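Local structure of TqaL (Neurospora crassa, 7EEH) at residues L180-H184 and E217-A221; V188-T194 and M271-R277; A208-D214 and N230-Q236. The protein belongs to the 2OG-Fe dioxygenase family of the cupin clan and holds an iron(III) ion in its metal site. The protein carries 1 engineered substitution. All coordinates share one frame; numbering follows the deposited sequence.

In the fold
Contact 2 sits at the centre of the chain, where strands 190-199 and 267-277 run side by side in the large antiparallel sheet. Contact 3 is also buried, but its centre is about 16 Å from that of the chain, in the three-stranded sheet of 209-213, 231-236 and 252-255, and it reaches a second subunit. Contact 1, farther out and only partly buried, joins two loops by two backbone bonds and one valine; its V183 touches H213 of contact 3. Both strand pairings contain a classic beta bulge, but contact 2 is flanked by aromatic and selenomethionine packing, contact 3 by arginine chains and an Asp-Asn bond.

Contact 1 of 3, residues L180-H184 and E217-A221; sequences LEGVH and EETGA. With FE (Fe (III) ion), chain H.
V183 splits its two methyls between two neighbours in 217-221: CG1, anti to the backbone N (chi1 -178°), meets E217, and CG2, beside that N, faces A221. V183 CG1 lies 3.8 Å from E217 CG, the two side chains crossing at about a right angle. E217 is itself bent at chi2, which brings its OE1 back to accept a bond from the next backbone N, that of E218; its OE2 is held by K227 N. CG2 of V183 packs 3.8 Å from A221 CB, and V183 CB sits 3.3 Å from E218 O.

The backbone of the same valine is gripped at both ends. V183 N donates to A221 O at 3.0 Å, in the carbonyl plane, and V183 O receives G220 N at 2.7 Å on a lone pair. T219 adds a CA-H...O contact to that oxygen, so V183 O meets two neighbouring residues of the turn. G182 CA comes to 3.2 Å from A221 O, and G220 has a positive phi of 95° in a type II beta turn from E218 to A221, closed by A221 N to E218 O.

One residue on, H184 has CG between its backbone N and carbonyl carbon (chi1 67°), and the ring swings away from the turn. H184 ND1 donates to G182 O at 2.7 Å, the acceptor lying close to the ring plane, which helps fix the ring's rotation and leaves NE2 for the metal. E181 OE1 lies over one ring face. H184 NE2 binds the iron at 2.2 Å, a water is a further ligand, and D186 and H253 complete the protein's share: the two-histidine, one-carboxylate site of 2OG-Fe dioxygenases.

Contact 2 of 3, residues V188-T194 and M271-R277; sequences VDHTMTT and MLIFFTR
T276 O takes two backbone donors from 188-194, one at the start of the strand and one just before it: H190 N and D189 N, each 3.0 Å from that oxygen. H190 N arrives in the carbonyl plane and nearly straight, whereas D189 N is tilted 23° from the plane and makes the more bent bond. Two residues thus face one, a classic beta bulge, and beyond it the antiparallel pairing runs regularly. M192 and F274 exchange a pair of bonds, of which F274 N to M192 O is the shorter at 2.7 Å; T194 and L272 exchange another.

On the face carrying M192 and F274, the two side chains lie side by side. Selenomethionine M192 leaves the backbone with CG anti to N (chi1 -178°) and bends at chi3, laying M192 CE over one face of the F274 ring, 4.0 Å from its centroid. This CH-pi contact is backed by the more distant SE, a Met-aromatic pair. M192 O meets the same ring at its edge. Helix 128-141 packs against this face, with L134 on F274, L133 on L272 and K137 on M192.

The other face has T191 beside F275, with T191 OG1 3.9 Å from F275 CD1; the bond from T191 OG1 to D186 OD2 probably helps position D186, an iron ligand, from the second shell. F275 itself touches D186 and lies close to the iron. At the bulge, V188 CG1 packs 4.0 Å from F275 CB, and V188 crosses R277, whose guanidinium pairs with D293. At the other end of the pairing, selenomethionine M271 curls its CE to 3.8 Å from T193 CB. Together these strands form part of the major antiparallel sheet in the double-stranded beta-helix (jelly-roll) core characteristic of the cupin clan.

Contact 3 of 3, residues A208-D214 and N230-Q236; sequences AVTFMHD and NLRSRVQ
A classic beta bulge interrupts this antiparallel pair in the smaller sheet of the cupin-type fold, with R232 and S233 both facing M212. M212 O accepts R232 N at 2.7 Å and S233 N at 3.2 Å, both donors coming from the same face of the carbonyl plane. The register slips by one residue there, and H213 pairs with L231. Toward the other end, T210 and V235 exchange backbone bonds, and V235 CG1 presses tightly on T210 CB at 3.5 Å, the two side chains pointing the same way.

On the face with V209, F211 and R234, the arginine bends at chi2 (-86°) and passes across V209 at about a right angle. R234 CG comes to 3.7 Å from F211 CE1, while V209 CG2 lies over one face of the guanidinium, whose NH2 is held by N206. V209 CG1 lies over one face of the F211 ring, offset toward its rim. L231 CD1 fills in between F211 CD1, at 3.7 Å, and the H213 ring. H213 NE2 bonds to S254, but its buried ND1 has no partner in the model. L231 also packs on L231 of the second subunit, so this face reaches the interface.

Past the bulge, R232, bent at chi2 and chi3, folds over D214, with R232 NH1 3.4 Å from D214 CB and with H213 O and D214 CA over one guanidinium face; NH2 goes to N251. D214 N bonds to N230 O, and N230 ND2 donates to D214 OD1 at 2.8 Å on its syn lone pair, the carboxylate and amide planes standing 64° apart.

Contact 1 of 3, residues L180-H184 and E217-A221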
loop_
_atom_site.group_PDB
_atom_site.type_symbol
_atom_site.label_atom_id
_atom_site.label_comp_id
_atom_site.label_asym_id
_atom_site.label_seq_id
_atom_site.Cartn_x
_atom_site.Cartn_y
_atom_site.Cartn_z
ATOM N N LEU B 180 -20.354 18.565 35.236
ATOM C CA LEU B 180 -19.937 19.740 34.483
ATOM C C LEU B 180 -20.886 20.051 33.324
ATOM O O LEU B 180 -22.109 19.994 33.476
ATOM C CB LEU B 180 -18.503 19.558 33.965
ATOM C CG LEU B 180 -18.031 18.189 33.444
ATOM C CD1 LEU B 180 -18.740 17.704 32.176
ATOM C CD2 LEU B 180 -16.519 18.201 33.239
ATOM N N GLU B 181 -20.300 20.382 32.170
ATOM C CA GLU B 181 -21.069 20.788 31.000
ATOM C C GLU B 181 -21.886 19.631 30.436
ATOM O O GLU B 181 -21.419 18.488 30.371
ATOM C CB GLU B 181 -20.131 21.335 29.923
ATOM C CG GLU B 181 -20.800 22.339 28.997
ATOM C CD GLU B 181 -19.925 22.752 27.823
ATOM O OE1 GLU B 181 -18.781 22.245 27.692
ATOM O OE2 GLU B 181 -20.387 23.609 27.042
ATOM N N GLY B 182 -23.110 19.936 30.016
ATOM C CA GLY B 182 -24.004 18.955 29.434
ATOM C C GLY B 182 -23.877 18.878 27.925
ATOM O O GLY B 182 -22.869 19.271 27.335
ATOM N N VAL B 183 -24.929 18.346 27.297
ATOM C CA VAL B 183 -25.016 18.295 25.841
ATOM C C VAL B 183 -24.828 19.684 25.254
ATOM O O VAL B 183 -25.510 20.630 25.654
ATOM C CB VAL B 183 -26.374 17.694 25.434
ATOM C CG1 VAL B 183 -26.482 17.575 23.928
ATOM C CG2 VAL B 183 -26.547 16.336 26.107
ATOM N N HIS B 184 -23.930 19.805 24.273
ATOM C CA HIS B 184 -23.608 21.116 23.711
ATOM C C HIS B 184 -22.999 20.974 22.316
ATOM O O HIS B 184 -22.633 19.877 21.881
ATOM C CB HIS B 184 -22.642 21.869 24.633
ATOM C CG HIS B 184 -21.290 21.237 24.721
ATOM N ND1 HIS B 184 -21.037 20.138 25.512
ATOM C CD2 HIS B 184 -20.124 21.532 24.101
ATOM C CE1 HIS B 184 -19.771 19.789 25.387
ATOM N NE2 HIS B 184 -19.190 20.623 24.541
ATOM N N GLU B 217 -31.295 16.122 20.454
ATOM C CA GLU B 217 -30.991 15.993 21.871
ATOM C C GLU B 217 -31.054 17.361 22.540
ATOM O O GLU B 217 -30.755 18.390 21.928
ATOM C CB GLU B 217 -29.611 15.356 22.072
ATOM C CG GLU B 217 -29.261 15.003 23.521
ATOM C CD GLU B 217 -30.328 14.165 24.206
ATOM O OE1 GLU B 217 -31.274 14.756 24.769
ATOM O OE2 GLU B 217 -30.228 12.917 24.180
ATOM N N GLU B 218 -31.457 17.362 23.810
ATOM C CA GLU B 218 -31.645 18.583 24.596
ATOM C C GLU B 218 -30.298 19.206 24.967
ATOM O O GLU B 218 -29.541 18.630 25.753
ATOM C CB GLU B 218 -32.442 18.248 25.855
ATOM C CG GLU B 218 -33.126 19.430 26.542
ATOM C CD GLU B 218 -34.315 19.974 25.757
ATOM O OE1 GLU B 218 -34.852 19.246 24.883
ATOM O OE2 GLU B 218 -34.716 21.132 26.026
ATOM N N THR B 219 -30.010 20.399 24.448
ATOM C CA THR B 219 -28.846 21.149 24.910
ATOM C C THR B 219 -28.895 21.314 26.424
ATOM O O THR B 219 -29.908 21.739 26.981
ATOM C CB THR B 219 -28.797 22.528 24.245
ATOM O OG1 THR B 219 -28.782 22.381 22.821
ATOM C CG2 THR B 219 -27.559 23.291 24.681
ATOM N N GLY B 220 -27.806 20.961 27.095
ATOM C CA GLY B 220 -27.729 21.077 28.537
ATOM C C GLY B 220 -28.067 19.819 29.312
ATOM O O GLY B 220 -27.768 19.755 30.512
ATOM N N ALA B 221 -28.682 18.821 28.677
ATOM C CA ALA B 221 -28.962 17.566 29.359
ATOM C C ALA B 221 -27.691 16.977 29.952
ATOM O O ALA B 221 -26.615 17.051 29.355
ATOM C CB ALA B 221 -29.590 16.565 28.392
HETATM FE FE FE H . -17.310 20.400 23.468
HETATM O O HOH W 1 -16.578 21.976 24.941
#

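Contact 2 of 3, residues V188-T194 and M271-R277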
loop_
_atom_site.group_PDB
_atom_site.type_symbol
_atom_site.label_atom_id
_atom_site.label_comp_id
_atom_site.label_asym_id
_atom_site.label_seq_id
_atom_site.Cartn_x
_atom_site.Cartn_y
_atom_site.Cartn_z
ATOM N N VAL B 188 -18.265 26.129 16.818
ATOM C CA VAL B 188 -17.292 26.256 15.735
ATOM C C VAL B 188 -17.769 25.399 14.564
ATOM O O VAL B 188 -18.938 24.996 14.521
ATOM C CB VAL B 188 -15.879 25.863 16.216
ATOM C CG1 VAL B 188 -15.372 26.838 17.303
ATOM C CG2 VAL B 188 -15.874 24.443 16.756
ATOM N N ASP B 189 -16.888 25.140 13.594
ATOM C CA ASP B 189 -17.215 24.285 12.457
ATOM C C ASP B 189 -16.726 22.852 12.632
ATOM O O ASP B 189 -17.486 21.917 12.383
ATOM C CB ASP B 189 -16.636 24.870 11.158
ATOM C CG ASP B 189 -17.309 26.183 10.757
ATOM O OD1 ASP B 189 -18.558 26.210 10.697
ATOM O OD2 ASP B 189 -16.587 27.178 10.518
ATOM N N HIS B 190 -15.462 22.663 13.025
ATOM C CA HIS B 190 -14.877 21.338 13.211
ATOM C C HIS B 190 -14.132 21.314 14.535
ATOM O O HIS B 190 -13.359 22.231 14.824
ATOM C CB HIS B 190 -13.884 20.976 12.091
ATOM C CG HIS B 190 -14.455 21.071 10.715
ATOM N ND1 HIS B 190 -15.211 20.063 10.151
ATOM C CD2 HIS B 190 -14.363 22.044 9.778
ATOM C CE1 HIS B 190 -15.572 20.418 8.931
ATOM N NE2 HIS B 190 -15.073 21.619 8.682
ATOM N N THR B 191 -14.343 20.263 15.320
ATOM C CA THR B 191 -13.651 20.078 16.586
ATOM C C THR B 191 -12.877 18.767 16.540
ATOM O O THR B 191 -13.417 17.739 16.118
ATOM C CB THR B 191 -14.621 20.045 17.787
ATOM O OG1 THR B 191 -15.332 21.283 17.893
ATOM C CG2 THR B 191 -13.827 19.803 19.107
HETATM N N MSE B 192 -11.611 18.810 16.963
HETATM C CA MSE B 192 -10.748 17.629 17.001
HETATM C C MSE B 192 -10.170 17.510 18.412
HETATM O O MSE B 192 -9.656 18.497 18.974
HETATM C CB MSE B 192 -9.614 17.723 15.956
HETATM C CG MSE B 192 -8.704 16.491 15.909
HETATM SE SE MSE B 192 -7.771 16.288 14.229
HETATM C CE MSE B 192 -5.986 17.080 14.625
ATOM N N THR B 193 -10.274 16.322 18.999
ATOM C CA THR B 193 -9.751 16.044 20.333
ATOM C C THR B 193 -8.813 14.853 20.241
ATOM O O THR B 193 -9.229 13.758 19.844
ATOM C CB THR B 193 -10.877 15.757 21.320
ATOM O OG1 THR B 193 -11.615 14.611 20.875
ATOM C CG2 THR B 193 -11.819 16.949 21.382
ATOM N N THR B 194 -7.557 15.070 20.610
ATOM C CA THR B 194 -6.500 14.087 20.458
ATOM C C THR B 194 -5.919 13.809 21.836
ATOM O O THR B 194 -5.602 14.741 22.577
ATOM C CB THR B 194 -5.431 14.600 19.495
ATOM O OG1 THR B 194 -5.985 14.669 18.170
ATOM C CG2 THR B 194 -4.199 13.702 19.484
HETATM N N MSE B 271 -5.062 16.169 26.909
HETATM C CA MSE B 271 -5.682 16.290 25.581
HETATM C C MSE B 271 -5.078 17.439 24.781
HETATM O O MSE B 271 -4.610 18.422 25.358
HETATM C CB MSE B 271 -7.191 16.554 25.694
HETATM C CG MSE B 271 -8.013 15.493 26.419
HETATM SE SE MSE B 271 -7.836 13.699 25.688
HETATM C CE MSE B 271 -8.982 14.056 24.109
ATOM N N LEU B 272 -5.116 17.330 23.458
ATOM C CA LEU B 272 -5.077 18.491 22.579
ATOM C C LEU B 272 -6.489 18.685 22.038
ATOM O O LEU B 272 -7.087 17.734 21.535
ATOM C CB LEU B 272 -4.075 18.292 21.439
ATOM C CG LEU B 272 -2.605 18.160 21.857
ATOM C CD1 LEU B 272 -1.753 17.732 20.678
ATOM C CD2 LEU B 272 -2.099 19.483 22.459
ATOM N N ILE B 273 -7.028 19.897 22.166
ATOM C CA ILE B 273 -8.387 20.201 21.725
ATOM C C ILE B 273 -8.301 21.319 20.692
ATOM O O ILE B 273 -7.888 22.442 21.015
ATOM C CB ILE B 273 -9.303 20.590 22.892
ATOM C CG1 ILE B 273 -9.320 19.476 23.941
ATOM C CG2 ILE B 273 -10.714 20.875 22.385
ATOM C CD1 ILE B 273 -9.956 19.870 25.234
ATOM N N PHE B 274 -8.674 21.006 19.447
ATOM C CA PHE B 274 -8.613 21.935 18.321
ATOM C C PHE B 274 -10.025 22.409 18.013
ATOM O O PHE B 274 -10.866 21.596 17.622
ATOM C CB PHE B 274 -8.029 21.278 17.056
ATOM C CG PHE B 274 -6.672 20.608 17.239
ATOM C CD1 PHE B 274 -6.556 19.405 17.904
ATOM C CD2 PHE B 274 -5.533 21.160 16.665
ATOM C CE1 PHE B 274 -5.326 18.774 18.051
ATOM C CE2 PHE B 274 -4.290 20.540 16.792
ATOM C CZ PHE B 274 -4.191 19.340 17.493
ATOM N N PHE B 275 -10.284 23.713 18.169
ATOM C CA PHE B 275 -11.575 24.314 17.807
ATOM C C PHE B 275 -11.367 25.149 16.551
ATOM O O PHE B 275 -10.755 26.221 16.629
ATOM C CB PHE B 275 -12.123 25.214 18.909
ATOM C CG PHE B 275 -12.400 24.539 20.228
ATOM C CD1 PHE B 275 -13.500 23.720 20.394
ATOM C CD2 PHE B 275 -11.603 24.814 21.340
ATOM C CE1 PHE B 275 -13.787 23.152 21.637
ATOM C CE2 PHE B 275 -11.885 24.248 22.581
ATOM C CZ PHE B 275 -12.977 23.419 22.727
ATOM N N THR B 276 -11.898 24.699 15.404
ATOM C CA THR B 276 -11.641 25.361 14.128
ATOM C C THR B 276 -12.927 25.910 13.517
ATOM O O THR B 276 -13.909 25.174 13.361
ATOM C CB THR B 276 -10.944 24.398 13.149
ATOM O OG1 THR B 276 -9.664 24.034 13.686
ATOM C CG2 THR B 276 -10.737 25.076 11.791
ATOM N N ARG B 277 -12.910 27.193 13.137
ATOM C CA ARG B 277 -14.091 27.825 12.549
ATOM C C ARG B 277 -13.680 28.889 11.540
ATOM O O ARG B 277 -12.539 29.360 11.532
ATOM C CB ARG B 277 -14.985 28.452 13.618
ATOM C CG ARG B 277 -14.287 29.559 14.448
ATOM C CD ARG B 277 -15.312 30.399 15.212
ATOM N NE ARG B 277 -14.692 31.340 16.153
ATOM C CZ ARG B 277 -14.052 32.452 15.792
ATOM N NH1 ARG B 277 -13.940 32.784 14.509
ATOM N NH2 ARG B 277 -13.530 33.250 16.712
#

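Contact 3 of 3, residues A208-D214 and N230-Q236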
loop_
_atom_site.group_PDB
_atom_site.type_symbol
_atom_site.label_atom_id
_atom_site.label_comp_id
_atom_site.label_asym_id
_atom_site.label_seq_id
_atom_site.Cartn_x
_atom_site.Cartn_y
_atom_site.Cartn_z
ATOM N N ALA B 208 -14.432 9.294 30.973
ATOM C CA ALA B 208 -14.056 10.202 29.884
ATOM C C ALA B 208 -14.531 9.688 28.522
ATOM O O ALA B 208 -13.767 9.596 27.562
ATOM C CB ALA B 208 -12.550 10.450 29.886
ATOM N N VAL B 209 -15.820 9.355 28.445
ATOM C CA VAL B 209 -16.446 8.868 27.218
ATOM C C VAL B 209 -17.101 10.046 26.513
ATOM O O VAL B 209 -17.806 10.837 27.149
ATOM C CB VAL B 209 -17.475 7.763 27.516
ATOM C CG1 VAL B 209 -18.362 7.508 26.305
ATOM C CG2 VAL B 209 -16.767 6.476 27.929
ATOM N N THR B 210 -16.874 10.168 25.203
ATOM C CA THR B 210 -17.517 11.205 24.399
ATOM C C THR B 210 -18.716 10.584 23.696
ATOM O O THR B 210 -18.561 9.610 22.947
ATOM C CB THR B 210 -16.550 11.810 23.378
ATOM O OG1 THR B 210 -15.345 12.230 24.034
ATOM C CG2 THR B 210 -17.184 13.006 22.639
ATOM N N PHE B 211 -19.906 11.113 23.978
ATOM C CA PHE B 211 -21.125 10.764 23.259
ATOM C C PHE B 211 -21.400 11.823 22.204
ATOM O O PHE B 211 -21.189 13.011 22.440
ATOM C CB PHE B 211 -22.324 10.669 24.209
ATOM C CG PHE B 211 -22.138 9.675 25.307
ATOM C CD1 PHE B 211 -22.429 8.341 25.098
ATOM C CD2 PHE B 211 -21.646 10.068 26.542
ATOM C CE1 PHE B 211 -22.246 7.405 26.103
ATOM C CE2 PHE B 211 -21.456 9.137 27.561
ATOM C CZ PHE B 211 -21.759 7.802 27.335
HETATM N N MSE B 212 -21.874 11.397 21.046
HETATM C CA MSE B 212 -22.370 12.372 20.099
HETATM C C MSE B 212 -23.827 12.095 19.821
HETATM O O MSE B 212 -24.250 10.938 19.739
HETATM C CB MSE B 212 -21.555 12.352 18.826
HETATM C CG MSE B 212 -20.126 12.848 19.045
HETATM SE SE MSE B 212 -19.143 12.268 17.503
HETATM C CE MSE B 212 -20.385 12.917 16.207
ATOM N N HIS B 213 -24.582 13.178 19.679
ATOM C CA HIS B 213 -26.030 13.135 19.617
ATOM C C HIS B 213 -26.479 13.862 18.361
ATOM O O HIS B 213 -25.764 14.716 17.829
ATOM C CB HIS B 213 -26.662 13.783 20.860
ATOM C CG HIS B 213 -25.895 13.557 22.128
ATOM N ND1 HIS B 213 -26.109 12.468 22.944
ATOM C CD2 HIS B 213 -24.917 14.283 22.721
ATOM C CE1 HIS B 213 -25.301 12.535 23.987
ATOM N NE2 HIS B 213 -24.562 13.624 23.872
ATOM N N ASP B 214 -27.667 13.509 17.877
ATOM C CA ASP B 214 -28.255 14.290 16.800
ATOM C C ASP B 214 -28.776 15.612 17.362
ATOM O O ASP B 214 -28.775 15.846 18.572
ATOM C CB ASP B 214 -29.350 13.490 16.073
ATOM C CG ASP B 214 -30.541 13.160 16.960
ATOM O OD1 ASP B 214 -31.098 14.073 17.595
ATOM O OD2 ASP B 214 -30.948 11.980 16.998
ATOM N N ASN B 230 -31.427 9.213 20.483
ATOM C CA ASN B 230 -30.786 10.352 19.844
ATOM C C ASN B 230 -29.276 10.206 19.787
ATOM O O ASN B 230 -28.586 11.153 19.400
ATOM C CB ASN B 230 -31.185 11.641 20.561
ATOM C CG ASN B 230 -32.649 11.983 20.334
ATOM O OD1 ASN B 230 -33.528 11.412 20.966
ATOM N ND2 ASN B 230 -32.914 12.875 19.395
ATOM N N LEU B 231 -28.758 9.034 20.134
ATOM C CA LEU B 231 -27.327 8.796 20.212
ATOM C C LEU B 231 -26.774 8.394 18.851
ATOM O O LEU B 231 -27.215 7.403 18.259
ATOM C CB LEU B 231 -27.040 7.714 21.242
ATOM C CG LEU B 231 -25.558 7.703 21.577
ATOM C CD1 LEU B 231 -25.242 8.701 22.667
ATOM C CD2 LEU B 231 -25.199 6.328 21.989
ATOM N N ARG B 232 -25.802 9.159 18.364
ATOM C CA ARG B 232 -25.171 8.902 17.079
ATOM C C ARG B 232 -23.835 8.180 17.189
ATOM O O ARG B 232 -23.454 7.461 16.257
ATOM C CB ARG B 232 -24.961 10.215 16.324
ATOM C CG ARG B 232 -26.244 10.980 16.094
ATOM C CD ARG B 232 -26.472 11.186 14.608
ATOM N NE ARG B 232 -25.599 12.236 14.090
ATOM C CZ ARG B 232 -26.031 13.356 13.511
ATOM N NH1 ARG B 232 -27.335 13.577 13.354
ATOM N NH2 ARG B 232 -25.154 14.255 13.083
ATOM N N SER B 233 -23.115 8.352 18.294
ATOM C CA SER B 233 -21.826 7.700 18.438
ATOM C C SER B 233 -21.429 7.707 19.903
ATOM O O SER B 233 -21.841 8.584 20.662
ATOM C CB SER B 233 -20.755 8.403 17.598
ATOM O OG SER B 233 -19.636 7.558 17.445
ATOM N N ARG B 234 -20.623 6.715 20.282
ATOM C CA ARG B 234 -20.006 6.628 21.598
ATOM C C ARG B 234 -18.536 6.302 21.390
ATOM O O ARG B 234 -18.203 5.340 20.692
ATOM C CB ARG B 234 -20.681 5.559 22.471
ATOM C CG ARG B 234 -20.095 5.384 23.881
ATOM C CD ARG B 234 -18.890 4.416 23.898
ATOM N NE ARG B 234 -18.536 3.979 25.241
ATOM C CZ ARG B 234 -17.377 3.402 25.557
ATOM N NH1 ARG B 234 -16.452 3.197 24.625
ATOM N NH2 ARG B 234 -17.138 3.031 26.806
ATOM N N VAL B 235 -17.663 7.076 22.018
ATOM C CA VAL B 235 -16.236 6.940 21.797
ATOM C C VAL B 235 -15.487 7.178 23.104
ATOM O O VAL B 235 -15.977 7.870 24.002
ATOM C CB VAL B 235 -15.781 7.904 20.686
ATOM C CG1 VAL B 235 -15.471 9.270 21.232
ATOM C CG2 VAL B 235 -14.623 7.339 20.015
ATOM N N GLN B 236 -14.293 6.586 23.213
ATOM C CA GLN B 236 -13.490 6.719 24.427
ATOM C C GLN B 236 -12.007 6.732 24.070
ATOM O O GLN B 236 -11.455 5.700 23.685
ATOM C CB GLN B 236 -13.791 5.587 25.402
ATOM C CG GLN B 236 -13.104 5.766 26.749
ATOM C CD GLN B 236 -13.148 4.510 27.596
ATOM O OE1 GLN B 236 -12.958 3.404 27.094
ATOM N NE2 GLN B 236 -13.409 4.674 28.884
#